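Local coordinates for pseudopodium-enriched atypical kinase 1 (Homo sapiens, PDB 6BHC), which is a pseudokinase with an unusual catalytic cleft that forms dimers and is probably a scaffold in signalling rather than an efficient phosphotransfer enzyme, at residues 181-192 with 343-354. The protein carries 1 engineered substitution. Sequence-based numbering, arbitrary orientation. Where two conformers were deposited one is given.
Sequences CLLLLQLCSGLE and ISDAKGILQCLL
With CG anti to the backbone N (chi1 -176°) and every later torsion extended, Lys347 lays its whole chain across helix 181-192, passing among Leu185, Cys188, Ser189 and Glu192; Glu192, turned the same way at its first torsion (-170°) and extended beyond CG, reaches out to meet the lysine at about a right angle. Lys347 NZ makes a salt bridge with Glu192 OE1, met nearly along its C-O axis at 3.3 Å. The other carboxylate oxygen, Glu192 OE2, takes the hydroxyl of Ser344 from above its plane (OG to OE2, 2.9 Å), so both oxygens of the acid are held. In one of two conformers of Ser189, a less certain link, its OG accepts from Lys347 NZ and donates to Leu185 O. A methionine in place of Lys347 would probably leave Glu192 without its opposite charge.

Beside this polar edge the helices mesh knobs-into-holes. Leu185 CD1 lies against Lys347 CG at 3.6 Å and also touches Gln351 CG, while its CD2 meets Leu354 CD1. Leu350 is a knob between Cys181, Leu184, Leu185 and Cys188, whose SG rests on Leu350 CD1 at 3.6 Å, and Leu354 CD2 covers Cys181 CB at 3.7 Å.

The axes of segments 181-192 and 343-354 run roughly antiparallel (154°) and come within 9.1 Å, inside the helical C-lobe of the kinase fold. Helix 277-289 packs on Leu184 and Leu191, helix 322-332 on Cys181, Ala346 and Leu350, and helix 420-430 on Ile349 and Cys352, while the side-chain amide of Gln186 hydrogen-bonds to the backbone of Thr236 and Leu238, tying the helix to strand 237-240.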
loop_
_atom_site.group_PDB
_atom_site.type_symbol
_atom_site.label_atom_id
_atom_site.label_comp_id
_atom_site.label_asym_id
_atom_site.label_seq_id
_atom_site.Cartn_x
_atom_site.Cartn_y
_atom_site.Cartn_z
ATOM N N CYS A 181 21.413 4.913 16.284
ATOM C CA CYS A 181 20.319 4.133 16.858
ATOM C C CYS A 181 19.840 3.056 15.893
ATOM O O CYS A 181 19.498 1.944 16.314
ATOM C CB CYS A 181 19.161 5.052 17.249
ATOM S SG CYS A 181 19.506 6.161 18.638
ATOM N N LEU A 182 19.806 3.365 14.594
ATOM C CA LEU A 182 19.344 2.384 13.616
ATOM C C LEU A 182 20.328 1.231 13.477
ATOM O O LEU A 182 19.917 0.074 13.326
ATOM C CB LEU A 182 19.108 3.061 12.267
ATOM C CG LEU A 182 17.773 3.794 12.130
ATOM C CD1 LEU A 182 17.741 4.627 10.860
ATOM C CD2 LEU A 182 16.619 2.798 12.149
ATOM N N LEU A 183 21.631 1.520 13.519
ATOM C CA LEU A 183 22.619 0.447 13.482
ATOM C C LEU A 183 22.584 -0.375 14.764
ATOM O O LEU A 183 22.670 -1.608 14.720
ATOM C CB LEU A 183 24.017 1.021 13.250
ATOM C CG LEU A 183 24.238 1.723 11.909
ATOM C CD1 LEU A 183 25.694 2.135 11.751
ATOM C CD2 LEU A 183 23.797 0.833 10.756
ATOM N N LEU A 184 22.453 0.289 15.915
ATOM C CA LEU A 184 22.374 -0.435 17.179
ATOM C C LEU A 184 21.122 -1.296 17.251
ATOM O O LEU A 184 21.147 -2.379 17.849
ATOM C CB LEU A 184 22.415 0.548 18.351
ATOM C CG LEU A 184 23.745 1.261 18.612
ATOM C CD1 LEU A 184 23.586 2.321 19.695
ATOM C CD2 LEU A 184 24.827 0.261 18.993
ATOM N N LEU A 185 20.023 -0.835 16.650
ATOM C CA LEU A 185 18.797 -1.627 16.629
ATOM C C LEU A 185 18.989 -2.917 15.840
ATOM O O LEU A 185 18.507 -3.980 16.248
ATOM C CB LEU A 185 17.654 -0.802 16.041
ATOM C CG LEU A 185 16.278 -1.467 16.025
ATOM C CD1 LEU A 185 15.864 -1.825 17.436
ATOM C CD2 LEU A 185 15.246 -0.560 15.376
ATOM N N GLN A 186 19.686 -2.844 14.704
ATOM C CA GLN A 186 19.960 -4.052 13.932
ATOM C C GLN A 186 20.902 -4.985 14.684
ATOM O O GLN A 186 20.762 -6.210 14.605
ATOM C CB GLN A 186 20.546 -3.686 12.571
ATOM C CG GLN A 186 19.635 -2.832 11.711
ATOM C CD GLN A 186 20.250 -2.511 10.368
ATOM O OE1 GLN A 186 20.489 -3.399 9.550
ATOM N NE2 GLN A 186 20.521 -1.234 10.135
ATOM N N LEU A 187 21.870 -4.423 15.414
ATOM C CA LEU A 187 22.770 -5.247 16.213
ATOM C C LEU A 187 22.002 -6.016 17.278
ATOM O O LEU A 187 22.219 -7.218 17.471
ATOM C CB LEU A 187 23.853 -4.377 16.854
ATOM C CG LEU A 187 24.791 -5.092 17.830
ATOM C CD1 LEU A 187 25.558 -6.207 17.132
ATOM C CD2 LEU A 187 25.751 -4.107 18.484
ATOM N N CYS A 188 21.093 -5.336 17.982
ATOM C CA CYS A 188 20.297 -6.011 19.001
ATOM C C CYS A 188 19.447 -7.119 18.393
ATOM O O CYS A 188 19.256 -8.172 19.011
ATOM C CB CYS A 188 19.425 -4.996 19.741
ATOM S SG CYS A 188 20.380 -3.799 20.709
ATOM N N SER A 189 18.940 -6.904 17.177
ATOM C CA SER A 189 18.156 -7.938 16.509
ATOM C C SER A 189 18.994 -9.187 16.264
ATOM O O SER A 189 18.548 -10.309 16.528
ATOM C CB SER A 189 17.588 -7.400 15.196
ATOM O OG SER A 189 16.703 -6.317 15.430
ATOM N N GLY A 190 20.216 -9.009 15.759
ATOM C CA GLY A 190 21.081 -10.155 15.528
ATOM C C GLY A 190 21.519 -10.826 16.815
ATOM O O GLY A 190 21.618 -12.054 16.880
ATOM N N LEU A 191 21.788 -10.034 17.858
ATOM C CA LEU A 191 22.148 -10.614 19.147
ATOM C C LEU A 191 20.964 -11.335 19.777
ATOM O O LEU A 191 21.138 -12.365 20.437
ATOM C CB LEU A 191 22.678 -9.530 20.086
ATOM C CG LEU A 191 24.013 -8.890 19.699
ATOM C CD1 LEU A 191 24.390 -7.802 20.691
ATOM C CD2 LEU A 191 25.108 -9.945 19.608
ATOM N N GLU A 192 19.752 -10.809 19.585
ATOM C CA GLU A 192 18.558 -11.497 20.064
ATOM C C GLU A 192 18.377 -12.836 19.361
ATOM O O GLU A 192 17.806 -13.770 19.936
ATOM C CB GLU A 192 17.333 -10.604 19.855
ATOM C CG GLU A 192 16.058 -11.097 20.515
ATOM C CD GLU A 192 14.873 -10.188 20.233
ATOM O OE1 GLU A 192 14.839 -9.570 19.148
ATOM O OE2 GLU A 192 13.980 -10.088 21.101
ATOM N N ILE A 343 19.241 -7.841 26.198
ATOM C CA ILE A 343 19.388 -7.261 24.868
ATOM C C ILE A 343 18.033 -6.984 24.227
ATOM O O ILE A 343 17.946 -6.172 23.298
ATOM C CB ILE A 343 20.251 -8.172 23.973
ATOM C CG1 ILE A 343 20.966 -7.346 22.901
ATOM C CG2 ILE A 343 19.407 -9.263 23.329
ATOM C CD1 ILE A 343 22.020 -6.406 23.452
ATOM N N SER A 344 16.966 -7.633 24.701
ATOM C CA SER A 344 15.627 -7.312 24.218
ATOM C C SER A 344 15.096 -6.031 24.848
ATOM O O SER A 344 14.274 -5.340 24.236
ATOM C CB SER A 344 14.669 -8.469 24.497
ATOM O OG SER A 344 15.035 -9.621 23.758
ATOM N N ASP A 345 15.542 -5.709 26.062
ATOM C CA ASP A 345 15.200 -4.421 26.657
ATOM C C ASP A 345 15.937 -3.288 25.956
ATOM O O ASP A 345 15.365 -2.216 25.728
ATOM C CB ASP A 345 15.522 -4.432 28.151
ATOM C CG ASP A 345 14.807 -5.544 28.893
ATOM O OD1 ASP A 345 13.661 -5.868 28.517
ATOM O OD2 ASP A 345 15.394 -6.096 29.849
ATOM N N ALA A 346 17.208 -3.512 25.605
ATOM C CA ALA A 346 17.947 -2.526 24.826
ATOM C C ALA A 346 17.273 -2.270 23.487
ATOM O O ALA A 346 17.240 -1.131 23.008
ATOM C CB ALA A 346 19.389 -2.991 24.620
ATOM N N LYS A 347 16.730 -3.321 22.867
ATOM C CA LYS A 347 15.999 -3.143 21.619
ATOM C C LYS A 347 14.790 -2.239 21.818
ATOM O O LYS A 347 14.535 -1.345 21.006
ATOM C CB LYS A 347 15.576 -4.503 21.064
ATOM C CG LYS A 347 14.896 -4.447 19.707
ATOM C CD LYS A 347 14.744 -5.835 19.107
ATOM C CE LYS A 347 14.238 -5.768 17.676
ATOM N NZ LYS A 347 14.172 -7.120 17.056
ATOM N N GLY A 348 14.042 -2.448 22.901
ATOM C CA GLY A 348 12.885 -1.611 23.163
ATOM C C GLY A 348 13.241 -0.164 23.422
ATOM O O GLY A 348 12.491 0.736 23.045
ATOM N N ILE A 349 14.383 0.081 24.064
ATOM C CA ILE A 349 14.844 1.449 24.265
ATOM C C ILE A 349 15.178 2.095 22.926
ATOM O O ILE A 349 14.756 3.221 22.640
ATOM C CB ILE A 349 16.047 1.468 25.224
ATOM C CG1 ILE A 349 15.615 1.030 26.626
ATOM C CG2 ILE A 349 16.691 2.848 25.257
ATOM C CD1 ILE A 349 16.717 1.091 27.659
ATOM N N LEU A 350 15.924 1.381 22.078
ATOM C CA LEU A 350 16.285 1.919 20.770
ATOM C C LEU A 350 15.051 2.180 19.918
ATOM O O LEU A 350 14.973 3.197 19.220
ATOM C CB LEU A 350 17.239 0.962 20.061
ATOM C CG LEU A 350 18.630 0.852 20.685
ATOM C CD1 LEU A 350 19.378 -0.347 20.133
ATOM C CD2 LEU A 350 19.417 2.131 20.447
ATOM N N GLN A 351 14.073 1.272 19.961
ATOM C CA GLN A 351 12.818 1.507 19.254
ATOM C C GLN A 351 12.107 2.740 19.796
ATOM O O GLN A 351 11.503 3.506 19.034
ATOM C CB GLN A 351 11.919 0.278 19.366
ATOM C CG GLN A 351 12.431 -0.936 18.612
ATOM C CD GLN A 351 11.704 -2.207 18.997
ATOM O OE1 GLN A 351 11.235 -2.349 20.126
ATOM N NE2 GLN A 351 11.605 -3.140 18.056
ATOM N N CYS A 352 12.172 2.952 21.112
ATOM C CA CYS A 352 11.521 4.115 21.702
ATOM C C CYS A 352 12.211 5.410 21.289
ATOM O O CYS A 352 11.544 6.420 21.039
ATOM C CB CYS A 352 11.488 3.989 23.223
ATOM S SG CYS A 352 10.726 5.403 24.046
ATOM N N LEU A 353 13.545 5.405 21.218
ATOM C CA LEU A 353 14.256 6.609 20.804
ATOM C C LEU A 353 14.002 6.939 19.338
ATOM O O LEU A 353 14.007 8.116 18.958
ATOM C CB LEU A 353 15.757 6.451 21.057
ATOM C CG LEU A 353 16.210 6.216 22.499
ATOM C CD1 LEU A 353 17.728 6.109 22.580
ATOM C CD2 LEU A 353 15.697 7.314 23.418
ATOM N N LEU A 354 13.772 5.923 18.505
ATOM C CA LEU A 354 13.576 6.148 17.078
ATOM C C LEU A 354 12.142 6.560 16.762
ATOM O O LEU A 354 11.916 7.559 16.070
ATOM C CB LEU A 354 13.958 4.889 16.298
ATOM C CG LEU A 354 15.457 4.600 16.229
ATOM C CD1 LEU A 354 15.707 3.156 15.834
ATOM C CD2 LEU A 354 16.122 5.549 15.244
#